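Local structure of saframycin Mx1 synthetase B (Legionella pneumophila subsp. pneumophila, 3KXW) at residues L104-A107 against Q108-T112; I392-D395 against F396-G400; E418-R421 against H422-G426. The protein is an AMP-binding enzyme of the ANL superfamily that holds 5'-O-[(S)-(dodecanoyloxy)(hydroxy)phosphoryl]adenosine in a pocket. All blocks are in the same frame, centred on the assembly; numbering follows the deposited sequence.

Contact 1 of 3, residues L104-A107 against Q108-T112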
# COMPACT_ATOMS: atom_id res chain seq x y z
N LEU A 104 -0.14 15.62 9.16
CA LEU A 104 0.90 16.56 9.57
C LEU A 104 1.63 16.08 10.81
O LEU A 104 2.86 16.20 10.93
CB LEU A 104 0.31 17.95 9.80
CG LEU A 104 1.29 18.99 10.38
CD1 LEU A 104 2.46 19.23 9.44
CD2 LEU A 104 0.53 20.28 10.65
N ASP A 105 0.87 15.51 11.74
CA ASP A 105 1.43 14.84 12.89
C ASP A 105 2.38 13.71 12.45
O ASP A 105 3.48 13.56 12.98
CB ASP A 105 0.30 14.27 13.75
CG ASP A 105 0.81 13.39 14.85
OD1 ASP A 105 1.33 13.94 15.84
OD2 ASP A 105 0.69 12.14 14.73
N LYS A 106 1.94 12.91 11.48
CA LYS A 106 2.77 11.82 10.98
C LYS A 106 4.06 12.36 10.37
O LYS A 106 5.15 11.85 10.62
CB LYS A 106 1.99 10.96 9.96
CG LYS A 106 2.85 9.99 9.17
CD LYS A 106 2.13 8.71 8.80
CE LYS A 106 1.13 8.91 7.68
NZ LYS A 106 0.74 7.57 7.15
N ALA A 107 3.94 13.42 9.57
CA ALA A 107 5.12 14.05 8.98
C ALA A 107 6.09 14.53 10.06
O ALA A 107 7.29 14.32 9.95
CB ALA A 107 4.72 15.20 8.04
N GLN A 108 5.59 15.19 11.09
CA GLN A 108 6.46 15.66 12.15
C GLN A 108 7.18 14.51 12.86
O GLN A 108 8.35 14.61 13.23
CB GLN A 108 5.68 16.49 13.18
CG GLN A 108 6.50 16.82 14.43
CD GLN A 108 7.62 17.79 14.13
OE1 GLN A 108 8.81 17.43 14.14
NE2 GLN A 108 7.26 19.02 13.84
N ARG A 109 6.46 13.41 13.10
CA ARG A 109 7.10 12.27 13.76
C ARG A 109 8.17 11.65 12.86
O ARG A 109 9.18 11.18 13.35
CB ARG A 109 6.07 11.21 14.18
CG ARG A 109 5.12 11.66 15.28
CD ARG A 109 3.92 10.71 15.42
NE ARG A 109 2.89 11.36 16.22
CZ ARG A 109 2.93 11.44 17.55
NH1 ARG A 109 3.93 10.87 18.21
NH2 ARG A 109 1.97 12.07 18.22
N ILE A 110 7.94 11.67 11.56
CA ILE A 110 8.92 11.14 10.61
C ILE A 110 10.16 12.05 10.53
O ILE A 110 11.30 11.59 10.52
CB ILE A 110 8.28 10.90 9.24
CG1 ILE A 110 7.43 9.63 9.30
CG2 ILE A 110 9.34 10.77 8.15
CD1 ILE A 110 6.62 9.35 8.03
N VAL A 111 9.93 13.35 10.53
CA VAL A 111 11.06 14.28 10.58
C VAL A 111 11.89 14.10 11.85
O VAL A 111 13.11 14.09 11.80
CB VAL A 111 10.60 15.76 10.42
CG1 VAL A 111 11.75 16.75 10.75
CG2 VAL A 111 10.07 15.98 9.02
N THR A 112 11.24 13.94 12.99
CA THR A 112 11.98 13.78 14.23
C THR A 112 12.82 12.50 14.23
O THR A 112 13.94 12.48 14.70
CB THR A 112 11.03 13.80 15.42
OG1 THR A 112 10.29 15.04 15.40
CG2 THR A 112 11.80 13.65 16.75
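Asp105 and Arg109, one turn apart on helix 101-114, form an i to i+4 salt bridge. Its main bond runs from Arg109 NE to Asp105 OD2, 2.8 Å long and close to straight at 167°. Arg109 is extended from CG to NE, with CG anti to the carbonyl carbon (chi1 -67°), which carries NE back to Asp105. The acceptor lies in the guanidinium plane, whereas NE meets the syn side of OD2 from somewhat out of the carboxylate plane. The two planes lie 63° apart, consistent with the weak, bent second bond, Arg109 NH2 to Asp105 OD1 at 3.1 Å. OD2 also pairs with Lys102 NZ, and Arg109 NH1 makes a weak hydrogen bond to Met180 O. Four backbone N-H groups, those of Gln108, Arg109, Ile110 and Val111, are satisfied by the carbonyls four residues earlier; Ile110 N lies 2.9 Å from Lys106 O. Gln108 O accepts twice, from Thr112 N and from Thr112 OG1 (2.9 Å), which approach from opposite faces of its plane. Lys106 NZ reaches Gln534 OE1. The side chains of Ala107 and Ile110 touch strand 91-95, Ile95 in both cases. With two cationic partners around it, the Asp105 carboxylate is probably stabilised in its charged form.

Contact 2 of 3, residues I392-D395 against F396-G400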
# COMPACT_ATOMS: atom_id res chain seq x y z
N ILE A 392 9.32 -22.94 18.40
CA ILE A 392 9.48 -24.23 17.75
C ILE A 392 8.72 -24.26 16.41
O ILE A 392 7.59 -23.80 16.33
CB ILE A 392 8.96 -25.33 18.68
CG1 ILE A 392 9.74 -25.31 20.00
CG2 ILE A 392 9.03 -26.70 17.99
CD1 ILE A 392 9.09 -26.14 21.10
N PRO A 393 9.35 -24.80 15.36
CA PRO A 393 8.70 -24.85 14.05
C PRO A 393 7.36 -25.56 14.09
O PRO A 393 7.17 -26.53 14.82
CB PRO A 393 9.69 -25.64 13.19
CG PRO A 393 11.02 -25.41 13.84
CD PRO A 393 10.72 -25.33 15.32
N CYS A 394 6.42 -25.05 13.30
CA CYS A 394 5.10 -25.67 13.23
C CYS A 394 5.10 -26.72 12.14
O CYS A 394 5.83 -26.60 11.17
CB CYS A 394 4.05 -24.61 12.87
SG CYS A 394 3.77 -23.43 14.16
N ASP A 395 4.27 -27.75 12.29
CA ASP A 395 3.99 -28.69 11.22
C ASP A 395 3.23 -27.99 10.07
O ASP A 395 2.65 -26.91 10.26
CB ASP A 395 3.09 -29.82 11.74
CG ASP A 395 3.81 -30.79 12.67
OD1 ASP A 395 5.05 -30.82 12.72
OD2 ASP A 395 3.10 -31.55 13.36
N PHE A 396 3.22 -28.60 8.89
CA PHE A 396 2.30 -28.15 7.85
C PHE A 396 0.86 -28.26 8.38
O PHE A 396 0.57 -29.12 9.22
CB PHE A 396 2.45 -28.96 6.56
CG PHE A 396 3.83 -28.89 5.93
CD1 PHE A 396 4.58 -27.71 5.99
CD2 PHE A 396 4.34 -29.97 5.24
CE1 PHE A 396 5.82 -27.64 5.40
CE2 PHE A 396 5.59 -29.91 4.64
CZ PHE A 396 6.33 -28.75 4.72
N ASP A 397 -0.02 -27.39 7.91
CA ASP A 397 -1.39 -27.31 8.42
C ASP A 397 -1.43 -26.99 9.90
O ASP A 397 -2.38 -27.32 10.60
CB ASP A 397 -2.17 -28.61 8.13
CG ASP A 397 -2.31 -28.87 6.66
OD1 ASP A 397 -2.21 -27.91 5.87
OD2 ASP A 397 -2.53 -30.03 6.27
N GLN A 398 -0.37 -26.34 10.38
CA GLN A 398 -0.36 -25.84 11.75
C GLN A 398 -0.04 -24.35 11.76
O GLN A 398 0.93 -23.91 11.14
CB GLN A 398 0.65 -26.59 12.61
CG GLN A 398 0.65 -26.14 14.08
CD GLN A 398 1.46 -27.06 14.96
OE1 GLN A 398 2.54 -27.49 14.58
NE2 GLN A 398 0.94 -27.38 16.14
N VAL A 399 -0.86 -23.59 12.47
CA VAL A 399 -0.78 -22.14 12.44
C VAL A 399 0.29 -21.61 13.39
O VAL A 399 0.30 -21.92 14.57
CB VAL A 399 -2.15 -21.48 12.79
CG1 VAL A 399 -2.01 -19.97 12.81
CG2 VAL A 399 -3.22 -21.90 11.78
N GLY A 400 1.18 -20.78 12.85
CA GLY A 400 2.19 -20.13 13.66
C GLY A 400 2.54 -18.80 13.03
O GLY A 400 1.85 -18.35 12.10
O HOH W 1 2.06 -24.57 8.75
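Gln398 reaches back over the turn to grip the backbone of Asp395. The amide oxygen OE1 of Gln398 accepts from Asp395 N at 2.9 Å, with an N-H...O angle of 155°; the donor lies in the plane of the side-chain carbonyl, on a lone pair. This reach follows from an extended side chain, with CG anti to the backbone N (chi1 -177°) and the chain straight beyond CG. On the way, Gln398 CG passes Cys394 CB at 3.9 Å, while OE1 comes within 3.4 Å of Cys394 CA. The thiol of Cys394 meets a residue further along the chain: its SG rests 3.7 Å from Gly400 CA.

The backbone beneath is a type II beta turn from Asp395 to Gln398, in the loop joining antiparallel strands 382-386 and 400-405. Its closing bond, Gln398 N to Asp395 O, is weak at 3.1 Å. A water spans the same ends, donating to Asp395 O at 2.8 Å and to Gln398 O at 2.7 Å. Asp397, with positive phi (60°), occupies the third position of the turn.

Further out, Asp395 OD2 forms a salt bridge with Arg359, and Asp397 OD1 is hydrogen-bonded to His447 ND1. Backbone bonds tie Cys394 to Ile385 in strand 382-386 and Gly400 to Gly444 in strand 442-447.

Contact 3 of 3, residues E418-R421 against H422-G426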
# COMPACT_ATOMS: atom_id res chain seq x y z
N GLU A 418 15.57 -1.22 19.72
CA GLU A 418 14.82 -2.27 20.42
C GLU A 418 13.75 -2.88 19.53
O GLU A 418 13.57 -4.08 19.53
CB GLU A 418 14.14 -1.70 21.68
CG GLU A 418 15.10 -1.10 22.70
CD GLU A 418 15.34 0.41 22.53
OE1 GLU A 418 15.02 0.98 21.46
OE2 GLU A 418 15.85 1.03 23.49
N GLU A 419 13.01 -2.04 18.81
CA GLU A 419 11.99 -2.55 17.89
C GLU A 419 12.66 -3.39 16.80
O GLU A 419 12.08 -4.38 16.34
CB GLU A 419 11.18 -1.40 17.29
CG GLU A 419 10.05 -0.94 18.18
CD GLU A 419 9.05 -2.05 18.42
OE1 GLU A 419 8.23 -2.33 17.52
OE2 GLU A 419 9.11 -2.67 19.50
N THR A 420 13.88 -3.00 16.40
CA THR A 420 14.63 -3.73 15.36
C THR A 420 15.01 -5.13 15.83
O THR A 420 14.87 -6.10 15.10
CB THR A 420 15.90 -2.94 14.89
OG1 THR A 420 15.50 -1.78 14.16
CG2 THR A 420 16.82 -3.81 14.02
N ARG A 421 15.48 -5.23 17.08
CA ARG A 421 15.77 -6.54 17.64
C ARG A 421 14.50 -7.40 17.79
O ARG A 421 14.54 -8.61 17.58
CB ARG A 421 16.44 -6.41 19.01
CG ARG A 421 16.22 -7.67 19.81
CD ARG A 421 17.25 -7.85 20.87
NE ARG A 421 18.46 -8.48 20.36
CZ ARG A 421 19.26 -9.23 21.12
NH1 ARG A 421 20.36 -9.78 20.60
NH2 ARG A 421 18.94 -9.43 22.39
N HIS A 422 13.40 -6.76 18.15
CA HIS A 422 12.07 -7.38 18.29
C HIS A 422 11.58 -8.04 17.00
O HIS A 422 10.87 -9.05 17.05
CB HIS A 422 11.07 -6.31 18.76
CG HIS A 422 9.69 -6.83 19.09
ND1 HIS A 422 9.37 -7.35 20.32
CD2 HIS A 422 8.56 -6.88 18.34
CE1 HIS A 422 8.10 -7.74 20.31
NE2 HIS A 422 7.59 -7.46 19.13
N ALA A 423 11.97 -7.51 15.85
CA ALA A 423 11.41 -7.98 14.58
C ALA A 423 12.40 -8.70 13.66
O ALA A 423 12.01 -9.60 12.91
CB ALA A 423 10.74 -6.81 13.82
N PHE A 424 13.65 -8.26 13.66
CA PHE A 424 14.63 -8.74 12.70
C PHE A 424 15.63 -9.76 13.28
O PHE A 424 16.61 -10.13 12.60
CB PHE A 424 15.40 -7.57 12.09
CG PHE A 424 14.58 -6.68 11.19
CD1 PHE A 424 14.49 -6.94 9.83
CD2 PHE A 424 13.89 -5.59 11.71
CE1 PHE A 424 13.74 -6.12 8.99
CE2 PHE A 424 13.13 -4.75 10.89
CZ PHE A 424 13.05 -5.02 9.52
N ALA A 425 15.41 -10.21 14.50
CA ALA A 425 16.36 -11.14 15.12
C ALA A 425 15.71 -12.45 15.57
O ALA A 425 16.06 -12.99 16.62
CB ALA A 425 17.08 -10.47 16.31
N GLY A 426 14.76 -12.94 14.79
CA GLY A 426 14.08 -14.17 15.15
C GLY A 426 15.01 -15.38 15.11
O GLY A 426 15.71 -15.58 14.14
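Phe424 meets Thr420 in the last turn of helix 417-424, where an i to i+4 backbone bond and a ring edge share one carbonyl. Phe424 N donates to Thr420 O at 2.9 Å. From there the side chain can be followed outward. CB sits 3.4 Å from the same oxygen, and CG is farther off. The ring then presents an edge: CD2 lies 3.6 Å from Thr420 O, which is near the ring plane, and 4.1 Å from Thr420 CG2. The first torsion puts CG anti to the carbonyl carbon (chi1 -68°), and chi2 of -91° turns the CD2 edge to the threonine. The ring also makes an edge-to-face (T-shaped) stack with Tyr413 and touches Val409 and Glu331.

Thr420 directs its methyl CG2 to the phenylalanine, while OG1 hydrogen-bonds with Tyr413 N and Gln416 O. Ala423 N splits between two weak hydrogen bonds, to Thr420 O and to Glu419 O. One residue earlier, His422 N bonds to Glu418 O at 3.0 Å.

On another part of the helix, Glu419 and His422 lie side by side and point the same way, their carboxylate and ring planes 26° apart. Glu419 OE2 remains 4.8 Å from His422 ND1, a separation without direct polar contact; Glu419 OE1 pairs with Lys183. Finally, Ala425 CB closes on Arg421 O at 3.4 Å.

Backbone bonds from Ala423 to Arg439 in strand 438-440, and from Gly426 to Tyr437 just before it, join this part of the chain to a strand that is itself paired with strand 400-405.

In the fold
The three sites come in series along the chain and share no segment. Contact 1 lies on helix 101-114, beside strand 91-95 at the edge of a mixed sheet. Contact 2 joins strands 382-386 and 400-405 of an antiparallel sheet. Contact 3 lies on helix 417-424 and runs on into the chain after it, bonded to strand 438-440, a partner of 400-405 in that sheet. Contact 3 is about equally far from contacts 1 and 2 (centres about 23 and 21 Å), which are about 39 Å from each other. Each has a side chain about 10 to 12 Å from the bound 5'-O-[(S)-(dodecanoyloxy)(hydroxy)phosphoryl]adenosine, placing all three beyond direct contact with it.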